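Local coordinates for glycosyl hydrolase family 2, TIM barrel domain protein (Faecalibacterium prausnitzii A2-165, PDB 6ED2), which probably hydrolyses beta-glucuronides, as a gut bacterial beta-glucuronidase of glycosyl hydrolase family 2, at residues 73-79 with 191-197; 89-95 with 157-163; 491-497 with 530-536; 515-520 with 567-573. One frame throughout, in Å; residues are numbered along the deposited sequence.

In the fold
Two pairs of contacts, one per domain, show how chemistry follows place in the fold. Contacts 1 and 2 lie largely buried in the sugar-binding domain, nested along the chain and touching through Asn192 and Asn162; contacts 3 and 4 lie in the TIM barrel domain. Contact 3 is wholly buried, pairing two barrel strands, whereas contact 4 lies further out, packing the helix between those strands against the next one, with His570 exposed. Contacts 2 and 3 are long backbone ladders, antiparallel and parallel; contact 1 has a short ladder and much loop packing; contact 4 relies on rings and methyls round a His516–Tyr571 hydrogen bond. The salt bridge Arg496–Glu518 ties contact 3 to contact 4.

Contact 1 (73-79 with 191-197); sequences VPASFCD and YNYAGIH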
# COMPACT_ATOMS: atom_id res chain seq x y z
N VAL A 73 -4.68 31.04 -7.52
CA VAL A 73 -5.25 31.00 -8.86
C VAL A 73 -4.08 30.78 -9.81
O VAL A 73 -3.08 31.51 -9.73
CB VAL A 73 -6.00 32.30 -9.19
CG1 VAL A 73 -6.43 32.33 -10.65
CG2 VAL A 73 -7.21 32.49 -8.26
N PRO A 74 -4.12 29.78 -10.70
CA PRO A 74 -5.19 28.82 -10.97
C PRO A 74 -5.21 27.60 -10.04
O PRO A 74 -4.17 27.04 -9.74
CB PRO A 74 -4.89 28.37 -12.41
CG PRO A 74 -3.37 28.40 -12.45
CD PRO A 74 -2.98 29.61 -11.63
N ALA A 75 -6.42 27.18 -9.65
CA ALA A 75 -6.64 25.93 -8.94
C ALA A 75 -8.14 25.74 -8.80
O ALA A 75 -8.91 26.71 -8.84
CB ALA A 75 -5.97 25.91 -7.55
N SER A 76 -8.56 24.48 -8.64
CA SER A 76 -9.84 24.23 -8.01
C SER A 76 -9.71 24.60 -6.54
O SER A 76 -8.65 24.43 -5.94
CB SER A 76 -10.26 22.76 -8.13
OG SER A 76 -10.30 22.34 -9.49
N PHE A 77 -10.81 25.11 -5.95
CA PHE A 77 -10.73 25.45 -4.54
C PHE A 77 -10.89 24.23 -3.63
O PHE A 77 -10.44 24.28 -2.48
CB PHE A 77 -11.75 26.54 -4.18
CG PHE A 77 -13.22 26.10 -4.22
CD1 PHE A 77 -13.78 25.36 -3.18
CD2 PHE A 77 -14.03 26.48 -5.28
CE1 PHE A 77 -15.14 24.97 -3.20
CE2 PHE A 77 -15.39 26.10 -5.32
CZ PHE A 77 -15.94 25.34 -4.28
N CYS A 78 -11.46 23.13 -4.12
CA CYS A 78 -12.07 22.13 -3.24
C CYS A 78 -11.04 21.39 -2.37
O CYS A 78 -11.28 21.17 -1.18
CB CYS A 78 -12.89 21.12 -4.07
SG CYS A 78 -13.88 21.84 -5.43
N ASP A 79 -9.92 20.94 -2.96
CA ASP A 79 -9.02 20.03 -2.26
C ASP A 79 -7.94 20.75 -1.44
O ASP A 79 -7.05 20.09 -0.90
CB ASP A 79 -8.34 19.09 -3.26
CG ASP A 79 -9.25 17.97 -3.71
OD1 ASP A 79 -10.39 17.90 -3.20
OD2 ASP A 79 -8.81 17.16 -4.57
N TYR A 191 -15.33 14.28 -10.29
CA TYR A 191 -15.65 15.19 -9.21
C TYR A 191 -15.96 16.59 -9.75
O TYR A 191 -15.36 17.06 -10.73
CB TYR A 191 -14.50 15.26 -8.20
CG TYR A 191 -14.90 15.92 -6.89
CD1 TYR A 191 -15.43 15.16 -5.85
CD2 TYR A 191 -14.78 17.30 -6.70
CE1 TYR A 191 -15.83 15.75 -4.64
CE2 TYR A 191 -15.18 17.90 -5.49
CZ TYR A 191 -15.70 17.12 -4.48
OH TYR A 191 -16.10 17.69 -3.29
N ASN A 192 -16.90 17.28 -9.11
CA ASN A 192 -17.35 18.60 -9.57
C ASN A 192 -16.38 19.70 -9.13
O ASN A 192 -16.75 20.66 -8.45
CB ASN A 192 -18.76 18.88 -9.07
CG ASN A 192 -19.39 20.10 -9.75
OD1 ASN A 192 -19.25 20.28 -10.96
ND2 ASN A 192 -20.07 20.93 -8.97
N TYR A 193 -15.12 19.56 -9.53
CA TYR A 193 -14.12 20.59 -9.24
C TYR A 193 -14.54 21.92 -9.85
O TYR A 193 -14.89 22.00 -11.03
CB TYR A 193 -12.75 20.17 -9.79
CG TYR A 193 -12.02 19.14 -8.95
CD1 TYR A 193 -11.79 19.37 -7.59
CD2 TYR A 193 -11.58 17.95 -9.51
CE1 TYR A 193 -11.12 18.42 -6.81
CE2 TYR A 193 -10.93 16.99 -8.75
CZ TYR A 193 -10.70 17.23 -7.40
OH TYR A 193 -10.04 16.28 -6.66
N ALA A 194 -14.50 22.99 -9.05
CA ALA A 194 -14.76 24.32 -9.56
C ALA A 194 -13.76 25.30 -8.97
O ALA A 194 -12.97 24.96 -8.09
CB ALA A 194 -16.19 24.76 -9.26
N GLY A 195 -13.81 26.54 -9.46
CA GLY A 195 -12.84 27.54 -9.09
C GLY A 195 -12.37 28.27 -10.32
O GLY A 195 -13.11 28.35 -11.31
N ILE A 196 -11.16 28.81 -10.29
CA ILE A 196 -10.56 29.43 -11.46
C ILE A 196 -9.37 28.57 -11.85
O ILE A 196 -8.30 28.64 -11.23
CB ILE A 196 -10.15 30.89 -11.21
CG1 ILE A 196 -11.35 31.71 -10.81
CG2 ILE A 196 -9.55 31.49 -12.48
CD1 ILE A 196 -11.07 33.19 -10.81
N HIS A 197 -9.55 27.77 -12.89
CA HIS A 197 -8.67 26.66 -13.20
C HIS A 197 -7.51 27.03 -14.10
O HIS A 197 -6.59 26.21 -14.25
CB HIS A 197 -9.47 25.53 -13.87
CG HIS A 197 -10.42 24.83 -12.95
ND1 HIS A 197 -11.55 24.18 -13.40
CD2 HIS A 197 -10.39 24.67 -11.61
CE1 HIS A 197 -12.18 23.65 -12.37
NE2 HIS A 197 -11.49 23.92 -11.27
O HOH W 1 -12.12 16.03 -4.09
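Cys78 pushes its sulfur into the notch between two tyrosines, meeting the rings of Tyr191 and Tyr193 at their edges; SG comes to 3.9 Å from Tyr193 CD1. A second hollow lies at Gly195. A side chain there would collide with the carbonyl oxygen of Ala75, and the bare CA instead lets the Phe77 ring close in edge-on, CD2 4.1 Å from Gly195 CA. Phe77 reaches it because its CG sits between backbone N and carbonyl carbon (chi1 69°). Ser76 is a smaller knob, its OG 3.3 Å from Tyr193 CB and held by the backbone N of Arg330. At the far end Val73 CG1 meets Ile196 CG2 at 3.7 Å. The Tyr193 hydroxyl donates to Asp79 in a short bond, OH to OD2 2.6 Å, with the carboxylate turned 85° from the ring plane; Arg604 also binds this hydroxyl, and a water donates to Asp79 OD1. A leucine in place of Tyr193 would probably leave Asp79 OD2 without its phenolic donor and open a gap beside the carboxylate. Backbone bonds Ala75 N to Ile196 O (2.9 Å) and Phe77 N to Ala194 O (3.0 Å) fix the register. The arrangement is a minimal two-strand antiparallel ladder in the sugar-binding domain, set where that domain meets Arg330 and Arg604 of the TIM barrel domain.

Contact 2 (89-95 with 157-163); sequences YCGDFWY and SVLANNE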
# COMPACT_ATOMS: atom_id res chain seq x y z
N TYR A 89 -18.61 22.36 -1.19
CA TYR A 89 -19.43 23.57 -1.31
C TYR A 89 -20.02 23.70 -2.70
O TYR A 89 -19.31 23.60 -3.72
CB TYR A 89 -18.61 24.82 -1.00
CG TYR A 89 -19.45 26.06 -1.14
CD1 TYR A 89 -20.25 26.50 -0.07
CD2 TYR A 89 -19.50 26.78 -2.33
CE1 TYR A 89 -21.04 27.63 -0.19
CE2 TYR A 89 -20.31 27.91 -2.46
CZ TYR A 89 -21.07 28.33 -1.38
OH TYR A 89 -21.87 29.45 -1.49
N CYS A 90 -21.32 23.96 -2.75
CA CYS A 90 -22.04 24.08 -4.02
C CYS A 90 -22.90 25.34 -3.98
O CYS A 90 -23.79 25.46 -3.13
CB CYS A 90 -22.91 22.84 -4.27
SG CYS A 90 -23.68 22.82 -5.93
N GLY A 91 -22.61 26.28 -4.86
CA GLY A 91 -23.35 27.53 -4.86
C GLY A 91 -22.48 28.66 -5.39
O GLY A 91 -21.62 28.44 -6.24
N ASP A 92 -22.76 29.86 -4.87
CA ASP A 92 -22.02 31.07 -5.22
C ASP A 92 -20.74 31.20 -4.39
O ASP A 92 -20.76 30.95 -3.18
CB ASP A 92 -22.88 32.31 -4.96
CG ASP A 92 -23.97 32.53 -5.99
OD1 ASP A 92 -23.95 31.92 -7.09
OD2 ASP A 92 -24.87 33.34 -5.68
N PHE A 93 -19.65 31.61 -5.04
CA PHE A 93 -18.40 31.90 -4.35
C PHE A 93 -17.67 33.01 -5.10
O PHE A 93 -17.85 33.19 -6.31
CB PHE A 93 -17.50 30.65 -4.21
CG PHE A 93 -17.31 29.88 -5.51
CD1 PHE A 93 -16.18 30.10 -6.30
CD2 PHE A 93 -18.26 28.94 -5.93
CE1 PHE A 93 -15.98 29.40 -7.48
CE2 PHE A 93 -18.08 28.23 -7.12
CZ PHE A 93 -16.93 28.47 -7.90
N TRP A 94 -16.82 33.74 -4.37
CA TRP A 94 -16.20 34.96 -4.89
C TRP A 94 -14.68 34.87 -4.88
O TRP A 94 -14.07 34.41 -3.91
CB TRP A 94 -16.62 36.19 -4.06
CG TRP A 94 -18.08 36.55 -4.10
CD1 TRP A 94 -19.10 35.91 -3.48
CD2 TRP A 94 -18.65 37.68 -4.77
NE1 TRP A 94 -20.29 36.57 -3.72
CE2 TRP A 94 -20.04 37.66 -4.51
CE3 TRP A 94 -18.13 38.71 -5.56
CZ2 TRP A 94 -20.91 38.62 -5.03
CZ3 TRP A 94 -18.99 39.67 -6.06
CH2 TRP A 94 -20.37 39.61 -5.80
N TYR A 95 -14.09 35.34 -5.97
CA TYR A 95 -12.66 35.59 -6.08
C TYR A 95 -12.44 37.09 -6.21
O TYR A 95 -13.25 37.81 -6.80
CB TYR A 95 -12.07 34.89 -7.30
CG TYR A 95 -11.83 33.41 -7.15
CD1 TYR A 95 -10.55 32.91 -6.96
CD2 TYR A 95 -12.88 32.49 -7.25
CE1 TYR A 95 -10.31 31.56 -6.84
CE2 TYR A 95 -12.65 31.12 -7.13
CZ TYR A 95 -11.36 30.66 -6.92
OH TYR A 95 -11.11 29.31 -6.80
N SER A 157 -13.35 41.55 -9.10
CA SER A 157 -14.18 40.62 -8.34
C SER A 157 -14.88 39.67 -9.29
O SER A 157 -15.47 40.11 -10.29
CB SER A 157 -15.21 41.35 -7.48
OG SER A 157 -14.60 42.43 -6.81
N VAL A 158 -14.84 38.38 -8.99
CA VAL A 158 -15.50 37.37 -9.80
C VAL A 158 -16.51 36.65 -8.92
O VAL A 158 -16.15 36.04 -7.91
CB VAL A 158 -14.51 36.39 -10.43
CG1 VAL A 158 -15.24 35.34 -11.27
CG2 VAL A 158 -13.50 37.13 -11.29
N LEU A 159 -17.79 36.74 -9.30
CA LEU A 159 -18.84 35.95 -8.68
C LEU A 159 -19.01 34.70 -9.54
O LEU A 159 -19.46 34.78 -10.69
CB LEU A 159 -20.14 36.75 -8.58
CG LEU A 159 -21.39 35.94 -8.27
CD1 LEU A 159 -21.21 35.11 -7.01
CD2 LEU A 159 -22.61 36.87 -8.14
N ALA A 160 -18.62 33.56 -9.00
CA ALA A 160 -18.71 32.30 -9.71
C ALA A 160 -19.73 31.40 -9.03
O ALA A 160 -20.16 31.63 -7.90
CB ALA A 160 -17.33 31.62 -9.79
N ASN A 161 -20.14 30.35 -9.75
CA ASN A 161 -21.16 29.43 -9.27
C ASN A 161 -20.85 28.05 -9.86
O ASN A 161 -20.42 27.95 -11.01
CB ASN A 161 -22.57 29.91 -9.68
CG ASN A 161 -23.68 29.02 -9.15
OD1 ASN A 161 -23.97 27.98 -9.73
ND2 ASN A 161 -24.27 29.40 -8.03
N ASN A 162 -21.05 27.00 -9.07
CA ASN A 162 -20.74 25.65 -9.54
C ASN A 162 -21.94 24.71 -9.45
O ASN A 162 -21.77 23.48 -9.46
CB ASN A 162 -19.56 25.07 -8.77
CG ASN A 162 -19.87 24.86 -7.30
OD1 ASN A 162 -20.89 25.33 -6.80
ND2 ASN A 162 -18.98 24.16 -6.59
N GLU A 163 -23.15 25.26 -9.37
CA GLU A 163 -24.34 24.42 -9.33
C GLU A 163 -24.54 23.73 -10.67
O GLU A 163 -24.18 24.25 -11.73
CB GLU A 163 -25.57 25.25 -8.96
CG GLU A 163 -25.55 25.67 -7.52
CD GLU A 163 -26.64 26.67 -7.15
OE1 GLU A 163 -26.33 27.87 -7.04
OE2 GLU A 163 -27.79 26.24 -6.92
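Tyr89 offers its carbonyl oxygen to the amide of Asn162, whose ND2 donates at 2.9 Å in a nearly straight bond (176°) lying in both the carbonyl and the amide plane. Beyond Cys90, whose sulfur rests on Glu163 CG, the same amide turns its OD1 to Gly91 N at 2.8 Å, so one side chain pins the loop by both ends. Asp92 next receives Asn161 ND2 on OD1 at 2.7 Å, from above the carboxylate plane; the second N-H of ND2 goes to Glu163 OE1, while Asn161 OD1 takes Glu163 N in an Asx turn. With an alanine at Asn161, Asp92 OD1 and Glu163 OE1 would probably lose their shared donor, leaving the turn free to shift. Phe93 lays its ring against Ala160, CE1 3.5 Å from CB, and its backbone exchanges two bonds with that residue. On the face of Asp92 and Asn161, Trp94 receives Leu159, whose CB stands 3.9 Å above the six-membered ring's centroid, a CH-pi contact; Trp94 NE1 hydrogen-bonds Asp51. Tyr95 closes the ladder, Tyr95 N to Val158 O 2.9 Å. This is a regular antiparallel strand pair of the family 2 sugar-binding domain.

Contact 3 (491-497 with 530-536); sequences FVSLNRY and PLIFTEY
Tyr497 and Asn495 face Glu535 and Thr534 at the polar end of this strand pair. The Tyr497 hydroxyl donates to Glu535 OE1 at 2.6 Å, on its anti side, with the ring turned 74° from the carboxylate; a glycerol, probably from the crystallisation liquor, binds the same oxygen. Glu535 OE2 is held by a salt bridge to Arg353. The Asn495 amide stacks on the carboxylate, its ND2 satisfied by Glu441. Asn495 OD1 accepts from Thr534 OG1 at 2.6 Å. Backbone bonds between the parallel strands join the rest: Val492 N donates to Pro530 O, Val492 O takes Ile532 N at 2.8 Å, and Leu494 N finds Ile532 O at 2.9 Å. Leu494 O accepts Thr534 N at 2.8 Å and, weakly, Glu535 N, which marks the beta bulge where the register slips by one; Arg496 N resumes the pairing on Glu535 O at 3.0 Å. Arg496 pairs with Glu518 through NH2, while NH1 donates to Asn495 O and Val474 O. Because the carboxylate sits at the C-terminal ends of the strands, where TIM barrel enzymes place their active sites, the chemistry is consistent with a pocket for sugar hydroxyls.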
# COMPACT_ATOMS: atom_id res chain seq x y z
N PHE A 491 -16.78 8.66 -37.60
CA PHE A 491 -16.17 7.43 -37.14
C PHE A 491 -16.81 7.16 -35.80
O PHE A 491 -17.24 8.09 -35.11
CB PHE A 491 -14.63 7.51 -37.07
CG PHE A 491 -14.09 8.53 -36.08
CD1 PHE A 491 -13.78 8.16 -34.78
CD2 PHE A 491 -13.87 9.85 -36.46
CE1 PHE A 491 -13.28 9.08 -33.87
CE2 PHE A 491 -13.37 10.79 -35.55
CZ PHE A 491 -13.07 10.40 -34.25
N VAL A 492 -16.97 5.89 -35.47
CA VAL A 492 -17.67 5.51 -34.26
C VAL A 492 -16.65 5.35 -33.14
O VAL A 492 -15.55 4.82 -33.35
CB VAL A 492 -18.49 4.23 -34.49
CG1 VAL A 492 -19.08 3.71 -33.19
CG2 VAL A 492 -19.63 4.52 -35.50
N SER A 493 -17.00 5.86 -31.95
CA SER A 493 -16.18 5.76 -30.74
C SER A 493 -16.98 5.00 -29.68
O SER A 493 -18.05 5.45 -29.28
CB SER A 493 -15.80 7.14 -30.19
OG SER A 493 -15.07 7.90 -31.14
N LEU A 494 -16.45 3.87 -29.23
CA LEU A 494 -17.15 3.04 -28.26
C LEU A 494 -16.48 3.12 -26.90
O LEU A 494 -15.25 3.08 -26.80
CB LEU A 494 -17.21 1.57 -28.71
CG LEU A 494 -17.99 1.23 -30.00
CD1 LEU A 494 -18.03 -0.29 -30.20
CD2 LEU A 494 -19.41 1.81 -29.99
N ASN A 495 -17.30 3.22 -25.85
CA ASN A 495 -16.87 3.01 -24.47
C ASN A 495 -17.39 1.64 -24.04
O ASN A 495 -18.60 1.48 -23.82
CB ASN A 495 -17.41 4.10 -23.54
CG ASN A 495 -16.85 5.49 -23.86
OD1 ASN A 495 -16.01 5.67 -24.76
ND2 ASN A 495 -17.31 6.49 -23.12
N ARG A 496 -16.50 0.66 -23.92
CA ARG A 496 -16.93 -0.71 -23.65
C ARG A 496 -16.14 -1.31 -22.49
O ARG A 496 -14.93 -1.11 -22.38
CB ARG A 496 -16.78 -1.58 -24.89
CG ARG A 496 -17.85 -1.30 -25.96
CD ARG A 496 -19.24 -1.41 -25.36
NE ARG A 496 -20.30 -1.15 -26.33
CZ ARG A 496 -20.84 0.05 -26.55
NH1 ARG A 496 -20.41 1.12 -25.90
NH2 ARG A 496 -21.81 0.17 -27.45
N TYR A 497 -16.84 -2.05 -21.64
CA TYR A 497 -16.31 -2.61 -20.41
C TYR A 497 -16.72 -4.06 -20.25
O TYR A 497 -17.17 -4.50 -19.18
CB TYR A 497 -16.77 -1.79 -19.21
CG TYR A 497 -16.14 -0.42 -19.16
CD1 TYR A 497 -14.83 -0.26 -18.72
CD2 TYR A 497 -16.85 0.71 -19.57
CE1 TYR A 497 -14.25 1.00 -18.67
CE2 TYR A 497 -16.28 1.97 -19.52
CZ TYR A 497 -14.98 2.11 -19.07
OH TYR A 497 -14.41 3.36 -19.04
N PRO A 530 -14.24 4.02 -39.95
CA PRO A 530 -13.41 3.55 -38.83
C PRO A 530 -14.21 3.50 -37.53
O PRO A 530 -15.14 4.28 -37.31
CB PRO A 530 -12.28 4.58 -38.74
CG PRO A 530 -12.36 5.40 -39.98
CD PRO A 530 -13.77 5.30 -40.50
N LEU A 531 -13.85 2.55 -36.68
CA LEU A 531 -14.31 2.51 -35.31
C LEU A 531 -13.09 2.57 -34.40
O LEU A 531 -12.06 1.97 -34.71
CB LEU A 531 -15.14 1.25 -35.04
CG LEU A 531 -15.85 1.11 -33.68
CD1 LEU A 531 -17.21 0.37 -33.84
CD2 LEU A 531 -14.94 0.40 -32.68
N ILE A 532 -13.20 3.33 -33.32
CA ILE A 532 -12.17 3.35 -32.29
C ILE A 532 -12.83 3.11 -30.95
O ILE A 532 -14.04 3.30 -30.77
CB ILE A 532 -11.37 4.66 -32.24
CG1 ILE A 532 -12.21 5.79 -31.65
CG2 ILE A 532 -10.85 5.03 -33.60
CD1 ILE A 532 -11.37 7.04 -31.41
N PHE A 533 -12.01 2.69 -29.99
CA PHE A 533 -12.45 2.59 -28.61
C PHE A 533 -11.92 3.79 -27.85
O PHE A 533 -10.73 4.11 -27.90
CB PHE A 533 -12.00 1.26 -28.00
CG PHE A 533 -12.76 0.09 -28.55
CD1 PHE A 533 -13.91 -0.36 -27.92
CD2 PHE A 533 -12.36 -0.53 -29.73
CE1 PHE A 533 -14.64 -1.42 -28.46
CE2 PHE A 533 -13.07 -1.60 -30.26
CZ PHE A 533 -14.21 -2.04 -29.63
N THR A 534 -12.83 4.49 -27.19
CA THR A 534 -12.45 5.66 -26.42
C THR A 534 -12.48 5.40 -24.92
O THR A 534 -11.98 6.24 -24.16
CB THR A 534 -13.38 6.84 -26.76
OG1 THR A 534 -14.72 6.36 -26.91
CG2 THR A 534 -12.92 7.49 -28.06
N GLU A 535 -13.06 4.29 -24.47
CA GLU A 535 -12.91 3.86 -23.08
C GLU A 535 -12.94 2.35 -23.01
O GLU A 535 -13.63 1.68 -23.78
CB GLU A 535 -14.00 4.41 -22.15
CG GLU A 535 -13.97 5.91 -22.02
CD GLU A 535 -14.87 6.42 -20.96
OE1 GLU A 535 -15.24 5.63 -20.06
OE2 GLU A 535 -15.18 7.63 -21.02
N TYR A 536 -12.19 1.83 -22.04
CA TYR A 536 -12.13 0.44 -21.60
C TYR A 536 -11.04 0.37 -20.52
O TYR A 536 -10.15 1.22 -20.46
CB TYR A 536 -11.84 -0.52 -22.75
CG TYR A 536 -10.47 -0.42 -23.41
CD1 TYR A 536 -9.49 -1.39 -23.17
CD2 TYR A 536 -10.16 0.62 -24.28
CE1 TYR A 536 -8.25 -1.32 -23.77
CE2 TYR A 536 -8.91 0.69 -24.90
CZ TYR A 536 -7.96 -0.29 -24.64
OH TYR A 536 -6.72 -0.24 -25.25

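Contact 4 (515-520 with 567-573); sequences FHHEMD and VFDHYDF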
# COMPACT_ATOMS: atom_id res chain seq x y z
N PHE A 515 -18.72 -9.70 -26.32
CA PHE A 515 -18.06 -8.58 -26.98
C PHE A 515 -17.99 -8.81 -28.48
O PHE A 515 -18.40 -7.95 -29.27
CB PHE A 515 -16.68 -8.40 -26.34
CG PHE A 515 -15.99 -7.09 -26.62
CD1 PHE A 515 -16.55 -6.13 -27.44
CD2 PHE A 515 -14.75 -6.83 -26.04
CE1 PHE A 515 -15.87 -4.93 -27.70
CE2 PHE A 515 -14.07 -5.64 -26.28
CZ PHE A 515 -14.63 -4.69 -27.13
N HIS A 516 -17.51 -9.99 -28.90
CA HIS A 516 -17.52 -10.36 -30.31
C HIS A 516 -18.92 -10.28 -30.90
O HIS A 516 -19.10 -9.87 -32.05
CB HIS A 516 -16.98 -11.77 -30.49
CG HIS A 516 -15.50 -11.83 -30.60
ND1 HIS A 516 -14.81 -11.25 -31.65
CD2 HIS A 516 -14.57 -12.40 -29.81
CE1 HIS A 516 -13.52 -11.47 -31.50
NE2 HIS A 516 -13.34 -12.17 -30.39
N HIS A 517 -19.93 -10.68 -30.12
CA HIS A 517 -21.30 -10.60 -30.61
C HIS A 517 -21.67 -9.16 -30.97
O HIS A 517 -22.16 -8.90 -32.07
CB HIS A 517 -22.27 -11.17 -29.56
CG HIS A 517 -23.71 -11.10 -29.98
ND1 HIS A 517 -24.26 -11.96 -30.91
CD2 HIS A 517 -24.70 -10.25 -29.62
CE1 HIS A 517 -25.53 -11.66 -31.08
NE2 HIS A 517 -25.82 -10.62 -30.32
N GLU A 518 -21.41 -8.21 -30.07
CA GLU A 518 -21.74 -6.82 -30.38
C GLU A 518 -20.90 -6.28 -31.53
O GLU A 518 -21.40 -5.53 -32.37
CB GLU A 518 -21.59 -5.91 -29.14
CG GLU A 518 -22.25 -4.53 -29.34
CD GLU A 518 -21.91 -3.50 -28.26
OE1 GLU A 518 -21.58 -3.90 -27.12
OE2 GLU A 518 -22.01 -2.28 -28.55
N MET A 519 -19.62 -6.64 -31.58
CA MET A 519 -18.78 -6.14 -32.66
C MET A 519 -19.27 -6.62 -34.02
O MET A 519 -19.17 -5.88 -35.01
CB MET A 519 -17.32 -6.56 -32.44
CG MET A 519 -16.67 -5.91 -31.23
SD MET A 519 -16.98 -4.12 -31.15
CE MET A 519 -15.89 -3.56 -32.43
N ASP A 520 -19.82 -7.85 -34.10
CA ASP A 520 -20.41 -8.29 -35.36
C ASP A 520 -21.56 -7.39 -35.77
O ASP A 520 -21.75 -7.14 -36.96
CB ASP A 520 -20.89 -9.75 -35.26
CG ASP A 520 -19.74 -10.74 -34.98
OD1 ASP A 520 -18.57 -10.47 -35.36
OD2 ASP A 520 -20.02 -11.80 -34.38
N VAL A 567 -9.85 -8.97 -29.06
CA VAL A 567 -11.07 -8.57 -29.75
C VAL A 567 -10.78 -7.43 -30.73
O VAL A 567 -11.10 -7.54 -31.92
CB VAL A 567 -12.16 -8.18 -28.75
CG1 VAL A 567 -13.40 -7.72 -29.49
CG2 VAL A 567 -12.49 -9.37 -27.83
N PHE A 568 -10.14 -6.34 -30.25
CA PHE A 568 -9.81 -5.21 -31.12
C PHE A 568 -9.12 -5.71 -32.37
O PHE A 568 -9.48 -5.33 -33.50
CB PHE A 568 -8.84 -4.21 -30.44
CG PHE A 568 -9.42 -3.42 -29.28
CD1 PHE A 568 -10.71 -3.62 -28.82
CD2 PHE A 568 -8.62 -2.47 -28.65
CE1 PHE A 568 -11.20 -2.89 -27.76
CE2 PHE A 568 -9.11 -1.73 -27.58
CZ PHE A 568 -10.40 -1.94 -27.12
N ASP A 569 -8.10 -6.54 -32.19
CA ASP A 569 -7.21 -6.92 -33.28
C ASP A 569 -7.91 -7.82 -34.29
O ASP A 569 -7.43 -7.96 -35.42
CB ASP A 569 -5.96 -7.60 -32.70
CG ASP A 569 -5.06 -6.61 -31.94
OD1 ASP A 569 -5.27 -5.38 -32.10
OD2 ASP A 569 -4.14 -7.05 -31.20
N HIS A 570 -9.04 -8.41 -33.91
CA HIS A 570 -9.79 -9.28 -34.80
C HIS A 570 -10.47 -8.54 -35.95
O HIS A 570 -10.71 -9.15 -36.99
CB HIS A 570 -10.83 -10.05 -34.00
CG HIS A 570 -11.53 -11.11 -34.78
ND1 HIS A 570 -10.88 -12.24 -35.25
CD2 HIS A 570 -12.81 -11.22 -35.20
CE1 HIS A 570 -11.74 -12.99 -35.91
NE2 HIS A 570 -12.92 -12.40 -35.90
N TYR A 571 -10.77 -7.25 -35.80
CA TYR A 571 -11.66 -6.53 -36.73
C TYR A 571 -10.88 -5.46 -37.49
O TYR A 571 -10.30 -4.56 -36.87
CB TYR A 571 -12.83 -5.90 -35.97
CG TYR A 571 -13.73 -6.92 -35.32
CD1 TYR A 571 -14.80 -7.50 -36.02
CD2 TYR A 571 -13.51 -7.34 -34.00
CE1 TYR A 571 -15.62 -8.44 -35.43
CE2 TYR A 571 -14.34 -8.28 -33.40
CZ TYR A 571 -15.39 -8.83 -34.12
OH TYR A 571 -16.21 -9.77 -33.53
N ASP A 572 -10.91 -5.53 -38.82
CA ASP A 572 -10.13 -4.60 -39.64
C ASP A 572 -10.61 -3.16 -39.49
O ASP A 572 -9.85 -2.23 -39.77
CB ASP A 572 -10.18 -5.03 -41.12
CG ASP A 572 -11.48 -4.58 -41.86
OD1 ASP A 572 -12.61 -4.89 -41.39
OD2 ASP A 572 -11.37 -3.90 -42.91
N PHE A 573 -11.85 -2.95 -39.05
CA PHE A 573 -12.38 -1.60 -38.95
C PHE A 573 -12.00 -0.91 -37.64
O PHE A 573 -12.20 0.31 -37.52
CB PHE A 573 -13.90 -1.59 -39.12
CG PHE A 573 -14.64 -2.53 -38.19
CD1 PHE A 573 -14.88 -2.19 -36.86
CD2 PHE A 573 -15.13 -3.75 -38.65
CE1 PHE A 573 -15.57 -3.03 -36.01
CE2 PHE A 573 -15.83 -4.60 -37.81
CZ PHE A 573 -16.05 -4.24 -36.48
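His516 and Val567 lie where the two backbones come nearest, their CA atoms 6.7 Å apart; about one turn further along, Met519 CA and Tyr571 CA are 8.2 Å apart. Residues 515–520 lie within helix 508–525, while 567–573 run from the last turn of helix 554–570 into the connection before strand 574–580. Across the narrow end Val567 serves two rings. Its CG1 stands over the centre of the Phe515 ring, 3.7 Å from the centroid and 7° off the normal, and CG2 lies over a face of His516; the valine torsion, CG1 opposite the backbone N at 178°, spreads the two methyls to this pair. Phe568 meets Phe515 edge to edge, CE1 3.9 Å from CZ, and itself stacks on Phe533. These are neighbouring helices of the TIM barrel's outer layer, packed round strand 531–535, which Met519 also touches. In the wider part Tyr571 lies between Met519 CB, 3.4 Å from its CZ, and His570 CD2 over the opposite face. The Tyr571 hydroxyl reaches helix 508–525, hydrogen-bonding His516 ND1 at 2.8 Å, with either group able to donate; Asp520 OD1 is 3.1 Å from the same OH. His516 also turns an edge to the face of His570, planes 89° apart, in an offset T-shaped pair. The bent Met519 chain carries CE to the edge of Phe573, 3.6 Å from CE1.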